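Local coordinates for membrane-associated lipoprotein (Ureaplasma parvum, PDB 3K63) that is of unknown function but is probably a lipid-attached surface protein of the cell membrane, represented here by its Lipoprotein_17 domain, at residues K14-F19 and H50-E55; L32-I37 and G71-N76; D57-N62 and S82-D87. All coordinates share one frame; numbering follows the deposited sequence.

Contact 1: residues K14-F19 and H50-E55; sequences KDTFDF and HKYQNE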
loop_
_atom_site.group_PDB
_atom_site.type_symbol
_atom_site.label_atom_id
_atom_site.label_comp_id
_atom_site.label_asym_id
_atom_site.label_seq_id
_atom_site.Cartn_x
_atom_site.Cartn_y
_atom_site.Cartn_z
ATOM N N LYS A 14 4.706 5.129 6.235
ATOM C CA LYS A 14 5.717 6.148 6.449
ATOM C C LYS A 14 6.015 6.382 7.934
ATOM O O LYS A 14 6.945 7.112 8.284
ATOM C CB LYS A 14 5.298 7.450 5.750
ATOM C CG LYS A 14 5.814 7.541 4.307
ATOM C CD LYS A 14 5.268 8.732 3.521
ATOM C CE LYS A 14 3.915 8.422 2.893
ATOM N NZ LYS A 14 3.399 9.561 2.073
ATOM N N ASP A 15 5.233 5.750 8.803
ATOM C CA ASP A 15 5.430 5.868 10.242
ATOM C C ASP A 15 5.849 4.495 10.760
ATOM O O ASP A 15 7.039 4.227 10.968
ATOM C CB ASP A 15 4.130 6.313 10.924
ATOM C CG ASP A 15 4.252 6.384 12.443
ATOM O OD1 ASP A 15 5.389 6.516 12.951
ATOM O OD2 ASP A 15 3.206 6.324 13.130
ATOM N N THR A 16 4.854 3.627 10.940
ATOM C CA THR A 16 5.075 2.268 11.416
ATOM C C THR A 16 5.888 1.445 10.435
ATOM O O THR A 16 6.725 0.640 10.841
ATOM C CB THR A 16 3.764 1.534 11.630
ATOM O OG1 THR A 16 2.848 2.393 12.322
ATOM C CG2 THR A 16 4.008 0.266 12.451
ATOM N N PHE A 17 5.626 1.622 9.145
ATOM C CA PHE A 17 6.355 0.874 8.134
ATOM C C PHE A 17 6.333 1.561 6.781
ATOM O O PHE A 17 5.590 2.514 6.545
ATOM C CB PHE A 17 5.761 -0.526 7.954
ATOM C CG PHE A 17 4.435 -0.535 7.227
ATOM C CD1 PHE A 17 3.301 0.011 7.820
ATOM C CD2 PHE A 17 4.323 -1.077 5.943
ATOM C CE1 PHE A 17 2.075 0.020 7.154
ATOM C CE2 PHE A 17 3.097 -1.072 5.267
ATOM C CZ PHE A 17 1.970 -0.521 5.879
ATOM N N ASP A 18 7.159 1.040 5.894
ATOM C CA ASP A 18 7.244 1.521 4.538
ATOM C C ASP A 18 7.405 0.267 3.702
ATOM O O ASP A 18 7.724 -0.807 4.230
ATOM C CB ASP A 18 8.459 2.421 4.354
ATOM C CG ASP A 18 8.216 3.842 4.840
ATOM O OD1 ASP A 18 7.151 4.417 4.512
ATOM O OD2 ASP A 18 9.097 4.396 5.539
ATOM N N PHE A 19 7.158 0.384 2.407
ATOM C CA PHE A 19 7.315 -0.759 1.533
ATOM C C PHE A 19 8.085 -0.303 0.317
ATOM O O PHE A 19 8.163 0.888 0.008
ATOM C CB PHE A 19 5.960 -1.338 1.102
ATOM C CG PHE A 19 5.137 -0.408 0.258
ATOM C CD1 PHE A 19 4.126 0.363 0.831
ATOM C CD2 PHE A 19 5.370 -0.298 -1.109
ATOM C CE1 PHE A 19 3.355 1.229 0.056
ATOM C CE2 PHE A 19 4.611 0.564 -1.902
ATOM C CZ PHE A 19 3.597 1.332 -1.318
ATOM N N HIS A 50 9.370 -0.539 10.686
ATOM C CA HIS A 50 10.184 0.274 11.576
ATOM C C HIS A 50 9.829 0.112 13.041
ATOM O O HIS A 50 10.708 0.131 13.892
ATOM C CB HIS A 50 10.029 1.744 11.213
ATOM C CG HIS A 50 10.238 2.027 9.762
ATOM N ND1 HIS A 50 9.512 2.975 9.078
ATOM C CD2 HIS A 50 11.096 1.487 8.866
ATOM C CE1 HIS A 50 9.911 3.006 7.816
ATOM N NE2 HIS A 50 10.872 2.113 7.661
ATOM N N LYS A 51 8.545 -0.046 13.339
ATOM C CA LYS A 51 8.119 -0.166 14.726
ATOM C C LYS A 51 7.237 -1.380 15.024
ATOM O O LYS A 51 6.654 -1.985 14.127
ATOM C CB LYS A 51 7.419 1.132 15.139
ATOM C CG LYS A 51 8.111 2.343 14.541
ATOM C CD LYS A 51 7.875 3.642 15.301
ATOM C CE LYS A 51 6.454 4.168 15.158
ATOM N NZ LYS A 51 6.323 5.522 15.778
ATOM N N TYR A 52 7.163 -1.731 16.299
ATOM C CA TYR A 52 6.376 -2.862 16.760
ATOM C C TYR A 52 6.795 -4.201 16.150
ATOM O O TYR A 52 5.973 -5.120 16.103
ATOM C CB TYR A 52 4.883 -2.653 16.473
ATOM C CG TYR A 52 4.278 -1.354 16.976
ATOM C CD1 TYR A 52 4.404 -0.957 18.314
ATOM C CD2 TYR A 52 3.569 -0.517 16.105
ATOM C CE1 TYR A 52 3.839 0.248 18.765
ATOM C CE2 TYR A 52 3.003 0.682 16.541
ATOM C CZ TYR A 52 3.143 1.062 17.868
ATOM O OH TYR A 52 2.617 2.270 18.274
ATOM N N GLN A 53 8.037 -4.348 15.688
ATOM C CA GLN A 53 8.396 -5.646 15.123
ATOM C C GLN A 53 8.485 -6.765 16.154
ATOM O O GLN A 53 8.607 -7.937 15.791
ATOM C CB GLN A 53 9.690 -5.607 14.293
ATOM C CG GLN A 53 10.647 -4.435 14.482
ATOM C CD GLN A 53 11.770 -4.424 13.423
ATOM O OE1 GLN A 53 11.832 -5.302 12.557
ATOM N NE2 GLN A 53 12.648 -3.422 13.491
ATOM N N ASN A 54 8.419 -6.420 17.437
ATOM C CA ASN A 54 8.458 -7.446 18.475
ATOM C C ASN A 54 7.041 -8.009 18.641
ATOM O O ASN A 54 6.847 -9.218 18.789
ATOM C CB ASN A 54 8.937 -6.855 19.801
ATOM C CG ASN A 54 10.452 -6.974 19.996
ATOM O OD1 ASN A 54 11.046 -6.228 20.777
ATOM N ND2 ASN A 54 11.074 -7.917 19.299
ATOM N N GLU A 55 6.058 -7.114 18.561
ATOM C CA GLU A 55 4.652 -7.470 18.735
ATOM C C GLU A 55 3.819 -7.775 17.491
ATOM O O GLU A 55 2.886 -8.569 17.558
ATOM C CB GLU A 55 3.918 -6.354 19.481
ATOM C CG GLU A 55 4.625 -5.782 20.690
ATOM C CD GLU A 55 5.568 -4.637 20.337
ATOM O OE1 GLU A 55 6.539 -4.843 19.570
ATOM O OE2 GLU A 55 5.332 -3.517 20.833
#
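T16 O takes two backbone N-H groups from across the contact, those of H50 and K51. This joins the turn that leads into strand 17-21 to the loop that follows strand 45-49, at one end of the two-stranded antiparallel sheet of the Lipoprotein_17 domain. The bond from K51 N is 3.2 Å long and reaches T16 O on a lone pair in the carbonyl plane. The bond from H50 N to T16 O is 2.9 Å long but more bent, 138° at the hydrogen, and tilted from that plane.

The H50 side chain can be followed outward. Its CB lies near T16 O, at 3.5 Å. CG sits beside the backbone N (chi1 -51°), which swings the ring back over the first segment. There F17 CA lies under one face in a CH-pi contact, 4.3 Å from the ring centroid. D15 O lies at the ring edge, near the ring plane, and takes a weak hydrogen bond from H50 ND1 at 3.4 Å. The carboxylate of D18 is also close to the ring, but its exact placement there is doubtful. D18 OD1 is bonded to the hydroxyl of Y29.

T16 CG2 meets the Y52 ring at CD2, 3.8 Å away, with the two side chains crossing at about a right angle.

D15 and K51 are both exposed. The K51 chain bends at chi3 and brings its amine to D15. The salt bridge is 3.1 Å long between K51 NZ and D15 OD1, with the amine on the syn side of the carboxylate, 23° out of its plane.

Contact 2: residues L32-I37 and G71-N76; sequences LLPSQI and GSANKN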
loop_
_atom_site.group_PDB
_atom_site.type_symbol
_atom_site.label_atom_id
_atom_site.label_comp_id
_atom_site.label_asym_id
_atom_site.label_seq_id
_atom_site.Cartn_x
_atom_site.Cartn_y
_atom_site.Cartn_z
ATOM N N LEU A 32 5.470 7.309 -8.199
ATOM C CA LEU A 32 4.751 6.136 -8.698
ATOM C C LEU A 32 3.245 6.281 -8.751
ATOM O O LEU A 32 2.593 6.551 -7.750
ATOM C CB LEU A 32 5.084 4.913 -7.854
ATOM C CG LEU A 32 6.495 4.360 -7.976
ATOM C CD1 LEU A 32 6.705 3.364 -6.865
ATOM C CD2 LEU A 32 6.704 3.719 -9.341
ATOM N N LEU A 33 2.691 6.089 -9.937
ATOM C CA LEU A 33 1.249 6.174 -10.104
ATOM C C LEU A 33 0.613 4.951 -9.440
ATOM O O LEU A 33 1.198 3.863 -9.437
ATOM C CB LEU A 33 0.894 6.172 -11.586
ATOM C CG LEU A 33 1.155 7.441 -12.398
ATOM C CD1 LEU A 33 1.181 7.097 -13.885
ATOM C CD2 LEU A 33 0.082 8.497 -12.088
ATOM N N PRO A 34 -0.570 5.119 -8.838
ATOM C CA PRO A 34 -1.171 3.943 -8.218
ATOM C C PRO A 34 -1.236 2.774 -9.190
ATOM O O PRO A 34 -0.964 1.637 -8.803
ATOM C CB PRO A 34 -2.544 4.441 -7.798
ATOM C CG PRO A 34 -2.215 5.834 -7.319
ATOM C CD PRO A 34 -1.238 6.352 -8.384
ATOM N N SER A 35 -1.562 3.051 -10.454
ATOM C CA SER A 35 -1.674 1.996 -11.461
ATOM C C SER A 35 -0.374 1.230 -11.668
ATOM O O SER A 35 -0.406 0.024 -11.876
ATOM C CB SER A 35 -2.190 2.570 -12.790
ATOM O OG SER A 35 -1.310 3.544 -13.324
ATOM N N GLN A 36 0.763 1.915 -11.609
ATOM C CA GLN A 36 2.058 1.248 -11.759
ATOM C C GLN A 36 2.267 0.235 -10.622
ATOM O O GLN A 36 2.707 -0.891 -10.850
ATOM C CB GLN A 36 3.206 2.267 -11.724
ATOM C CG GLN A 36 3.247 3.249 -12.890
ATOM C CD GLN A 36 4.299 4.312 -12.692
ATOM O OE1 GLN A 36 4.087 5.300 -11.973
ATOM N NE2 GLN A 36 5.458 4.101 -13.304
ATOM N N ILE A 37 1.951 0.643 -9.397
ATOM C CA ILE A 37 2.118 -0.229 -8.238
ATOM C C ILE A 37 1.190 -1.445 -8.318
ATOM O O ILE A 37 1.597 -2.576 -8.060
ATOM C CB ILE A 37 1.867 0.564 -6.924
ATOM C CG1 ILE A 37 3.002 1.581 -6.723
ATOM C CG2 ILE A 37 1.770 -0.398 -5.734
ATOM C CD1 ILE A 37 2.755 2.615 -5.620
ATOM N N GLY A 71 -8.228 5.109 -13.162
ATOM C CA GLY A 71 -8.369 6.545 -13.372
ATOM C C GLY A 71 -8.668 7.313 -12.094
ATOM O O GLY A 71 -8.067 8.352 -11.807
ATOM N N SER A 72 -9.601 6.775 -11.316
ATOM C CA SER A 72 -10.017 7.386 -10.053
ATOM C C SER A 72 -8.853 7.447 -9.062
ATOM O O SER A 72 -8.654 8.443 -8.364
ATOM C CB SER A 72 -11.171 6.578 -9.449
ATOM O OG SER A 72 -11.721 7.227 -8.317
ATOM N N ALA A 73 -8.086 6.367 -9.018
ATOM C CA ALA A 73 -6.941 6.271 -8.132
ATOM C C ALA A 73 -5.793 7.156 -8.615
ATOM O O ALA A 73 -5.154 7.841 -7.816
ATOM C CB ALA A 73 -6.493 4.821 -8.038
ATOM N N ASN A 74 -5.531 7.144 -9.917
ATOM C CA ASN A 74 -4.451 7.951 -10.464
ATOM C C ASN A 74 -4.694 9.450 -10.265
ATOM O O ASN A 74 -3.750 10.221 -10.154
ATOM C CB ASN A 74 -4.243 7.628 -11.952
ATOM C CG ASN A 74 -3.431 6.358 -12.164
ATOM O OD1 ASN A 74 -2.988 5.720 -11.204
ATOM N ND2 ASN A 74 -3.222 5.995 -13.420
ATOM N N LYS A 75 -5.960 9.857 -10.212
ATOM C CA LYS A 75 -6.296 11.268 -10.010
ATOM C C LYS A 75 -5.982 11.725 -8.587
ATOM O O LYS A 75 -5.492 12.837 -8.387
ATOM C CB LYS A 75 -7.777 11.527 -10.314
ATOM C CG LYS A 75 -8.097 11.723 -11.795
ATOM C CD LYS A 75 -9.594 11.696 -12.050
ATOM C CE LYS A 75 -9.886 11.312 -13.494
ATOM N NZ LYS A 75 -11.312 10.917 -13.715
ATOM N N ASN A 76 -6.257 10.863 -7.606
ATOM C CA ASN A 76 -6.012 11.172 -6.191
ATOM C C ASN A 76 -4.673 10.631 -5.679
ATOM O O ASN A 76 -4.344 10.814 -4.513
ATOM C CB ASN A 76 -7.126 10.585 -5.317
ATOM C CG ASN A 76 -8.514 10.985 -5.777
ATOM O OD1 ASN A 76 -9.449 10.182 -5.729
ATOM N ND2 ASN A 76 -8.661 12.233 -6.211
#
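S35 OG is held by two groups: it takes an N-H from N74 ND2 across the contact, and it is also bonded to the carboxylate of E112. The bond from N74 ND2 to S35 OG is 3.1 Å long, and the hydroxyl oxygen lies within 5° of the amide plane.

The other end of the same amide answers the same serine. S35 N donates to N74 OD1 over 3.1 Å, with an N-H...O angle of 155°. S35 N lies in the carbonyl plane and meets a lone pair of N74 OD1. P34 CD also rests against N74 OD1, at 3.4 Å, and L33 CB lies a little farther off. Two bonds to one residue, one from each end of the amide, should fix its rotation about chi2. S35 OG stands between its own backbone N and carbonyl carbon (chi1 61°), which keeps it near S35 N and lets a single amide reach both. N74 ND2, like S35 OG, has a second partner, the carbonyl of G109. The buried N74 amide thus bonds to S35 through both ends and to G109 through ND2.

Beside these bonds, P34 CB meets A73 CB at 4.0 Å; P34 CG also lies 3.6 Å from A73 O. The proline ring and the N74 side chain run past each other in opposite directions. L33 CD2 packs near N74 CG.

L33 holds the N-cap position of its helix. Its N-H is bonded to the side chain of Q36, 2.6 Å from L33 N to Q36 OE1. The contact joins the start of helix 34-40 to helix 70-76. P34 and I37 also touch L79 of strand 79-87, while Y65 lies against S35 and A73.

Contact 3: residues D57-N62 and S82-D87; sequences DIKIIN and SLMLTD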
loop_
_atom_site.group_PDB
_atom_site.type_symbol
_atom_site.label_atom_id
_atom_site.label_comp_id
_atom_site.label_asym_id
_atom_site.label_seq_id
_atom_site.Cartn_x
_atom_site.Cartn_y
_atom_site.Cartn_z
ATOM N N ASP A 57 3.374 -8.268 12.927
ATOM C CA ASP A 57 3.939 -8.522 11.607
ATOM C C ASP A 57 2.973 -7.887 10.627
ATOM O O ASP A 57 1.764 -8.143 10.670
ATOM C CB ASP A 57 4.061 -9.988 11.242
ATOM C CG ASP A 57 4.689 -10.165 9.859
ATOM O OD1 ASP A 57 5.753 -9.543 9.638
ATOM O OD2 ASP A 57 4.140 -10.899 8.997
ATOM N N ILE A 58 3.511 -7.053 9.748
ATOM C CA ILE A 58 2.711 -6.359 8.752
ATOM C C ILE A 58 3.064 -6.798 7.344
ATOM O O ILE A 58 4.217 -6.671 6.923
ATOM C CB ILE A 58 2.958 -4.859 8.779
ATOM C CG1 ILE A 58 2.557 -4.242 10.121
ATOM C CG2 ILE A 58 2.201 -4.226 7.635
ATOM C CD1 ILE A 58 2.903 -2.737 10.213
ATOM N N LYS A 59 2.065 -7.281 6.613
ATOM C CA LYS A 59 2.247 -7.701 5.223
ATOM C C LYS A 59 1.219 -7.002 4.363
ATOM O O LYS A 59 0.074 -6.826 4.776
ATOM C CB LYS A 59 2.011 -9.192 5.054
ATOM C CG LYS A 59 3.123 -10.122 5.538
ATOM C CD LYS A 59 4.445 -9.881 4.818
ATOM C CE LYS A 59 5.457 -10.977 5.166
ATOM N NZ LYS A 59 5.708 -11.127 6.633
ATOM N N ILE A 60 1.612 -6.575 3.174
ATOM C CA ILE A 60 0.643 -5.972 2.272
ATOM C C ILE A 60 0.365 -7.146 1.335
ATOM O O ILE A 60 1.245 -7.579 0.600
ATOM C CB ILE A 60 1.253 -4.823 1.479
ATOM C CG1 ILE A 60 1.492 -3.638 2.417
ATOM C CG2 ILE A 60 0.341 -4.452 0.311
ATOM C CD1 ILE A 60 2.337 -2.498 1.799
ATOM N N ILE A 61 -0.838 -7.692 1.362
ATOM C CA ILE A 61 -1.113 -8.829 0.491
ATOM C C ILE A 61 -1.719 -8.421 -0.865
ATOM O O ILE A 61 -1.601 -9.171 -1.846
ATOM C CB ILE A 61 -1.997 -9.886 1.233
ATOM C CG1 ILE A 61 -3.400 -9.342 1.501
ATOM C CG2 ILE A 61 -1.345 -10.248 2.553
ATOM C CD1 ILE A 61 -4.317 -10.365 2.240
ATOM N N ASN A 62 -2.327 -7.227 -0.915
ATOM C CA ASN A 62 -2.932 -6.701 -2.153
ATOM C C ASN A 62 -3.000 -5.190 -2.193
ATOM O O ASN A 62 -3.167 -4.545 -1.164
ATOM C CB ASN A 62 -4.364 -7.200 -2.355
ATOM C CG ASN A 62 -4.433 -8.687 -2.599
ATOM O OD1 ASN A 62 -4.768 -9.456 -1.697
ATOM N ND2 ASN A 62 -4.093 -9.110 -3.815
ATOM N N SER A 82 -4.364 -3.668 1.257
ATOM C CA SER A 82 -4.992 -4.773 1.950
ATOM C C SER A 82 -3.869 -5.379 2.792
ATOM O O SER A 82 -2.894 -5.895 2.247
ATOM C CB SER A 82 -5.526 -5.778 0.935
ATOM O OG SER A 82 -6.251 -6.817 1.558
ATOM N N LEU A 83 -4.013 -5.310 4.117
ATOM C CA LEU A 83 -2.997 -5.800 5.040
ATOM C C LEU A 83 -3.303 -7.066 5.800
ATOM O O LEU A 83 -4.463 -7.393 6.067
ATOM C CB LEU A 83 -2.697 -4.729 6.070
ATOM C CG LEU A 83 -2.386 -3.328 5.565
ATOM C CD1 LEU A 83 -2.482 -2.343 6.731
ATOM C CD2 LEU A 83 -1.004 -3.322 4.940
HETATM N N MSE A 84 -2.245 -7.787 6.144
HETATM C CA MSE A 84 -2.388 -8.980 6.954
HETATM C C MSE A 84 -1.553 -8.651 8.183
HETATM O O MSE A 84 -0.357 -8.387 8.073
HETATM C CB MSE A 84 -1.822 -10.208 6.261
HETATM C CG MSE A 84 -1.989 -11.460 7.075
HETATM SE SE MSE A 84 -1.462 -13.073 6.178
HETATM C CE MSE A 84 0.431 -12.658 6.048
ATOM N N LEU A 85 -2.190 -8.631 9.346
ATOM C CA LEU A 85 -1.497 -8.310 10.592
ATOM C C LEU A 85 -1.443 -9.522 11.511
ATOM O O LEU A 85 -2.485 -10.052 11.912
ATOM C CB LEU A 85 -2.216 -7.152 11.295
ATOM C CG LEU A 85 -2.492 -5.928 10.416
ATOM C CD1 LEU A 85 -3.382 -4.943 11.145
ATOM C CD2 LEU A 85 -1.183 -5.279 10.031
ATOM N N THR A 86 -0.233 -9.972 11.834
ATOM C CA THR A 86 -0.097 -11.122 12.723
ATOM C C THR A 86 0.280 -10.697 14.134
ATOM O O THR A 86 1.240 -9.960 14.344
ATOM C CB THR A 86 0.955 -12.105 12.222
ATOM O OG1 THR A 86 0.609 -12.559 10.911
ATOM C CG2 THR A 86 1.033 -13.301 13.143
ATOM N N ASP A 87 -0.506 -11.156 15.095
ATOM C CA ASP A 87 -0.286 -10.848 16.498
ATOM C C ASP A 87 0.762 -11.867 16.922
ATOM O O ASP A 87 0.469 -13.059 17.032
ATOM C CB ASP A 87 -1.587 -11.073 17.275
ATOM C CG ASP A 87 -1.472 -10.696 18.738
ATOM O OD1 ASP A 87 -0.345 -10.779 19.276
ATOM O OD2 ASP A 87 -2.515 -10.334 19.346
HETATM O O HOH W 1 1.210 -10.773 8.869
HETATM O O HOH W 2 -7.245 -8.963 0.123
#
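I60 CG1 and L83 CD2 meet at 3.6 Å, the tightest apolar pair between strands 57-62 and 82-87. L83 CD2 also approaches I58 CG2, so the leucine branch fits between the two isoleucines. L85 CD2 then lies against I58 CG1, and these two side chains run side by side. Together I58, I60, L83 and L85 form a buried ridge. F17 touches both isoleucines, and F19 touches I60.

The other face is more polar. The K59 and M84 side chains lie side by side, and the methyl CE of M84, a selenomethionine, packs on K59 CG at 3.7 Å. The lysine bends at chi2 and chi4 and turns back to D57, where K59 NZ makes a salt bridge of 2.8 Å to D57 OD2. A water joins D57 OD2, M84 O and T86 OG1.

The backbone ladder pairs D57 with T86 and K59 with M84, each through two N-H...O bonds. Beyond I60 the register slips by one. I61 N donates to S82 O over 2.9 Å, N62 N adds a weak bond to the same oxygen, and S82 N returns one to N62 O. At this slip I61 CG2 lies against M84 CB. I61 CG1 stands between the backbone N and carbonyl carbon (chi1 67°), against S82 OG at 3.8 Å. A second water links N62 OD1 and S82 OG, while N62 ND2 is bonded to the hydroxyl of Y41.

I61 and N62 thus both face S82, a classic beta bulge in the antiparallel pairing of an edge strand with the middle strand of a three-stranded sheet.

Contacts 1 and 3 touch through apolar side chains, their centres about 11 Å apart. The two-stranded sheet lies over the three-stranded one. F19 CD1 reaches I60 CD1 at 3.5 Å, and T16 CG2 packs on I58 CD1 at 3.9 Å. Contact 2 lies on the opposite side of the chain's centre from both. Its centre is about 24 Å from that of contact 1 and about 21 Å from that of contact 3. It touches neither: the nearest atoms are about 5 Å and about 7 Å away. The chain still ties them: helix 70-76 lies between strands 56-64 and 79-87, so contact 2 joins the connection between the paired strands of contact 3 to helix 34-40.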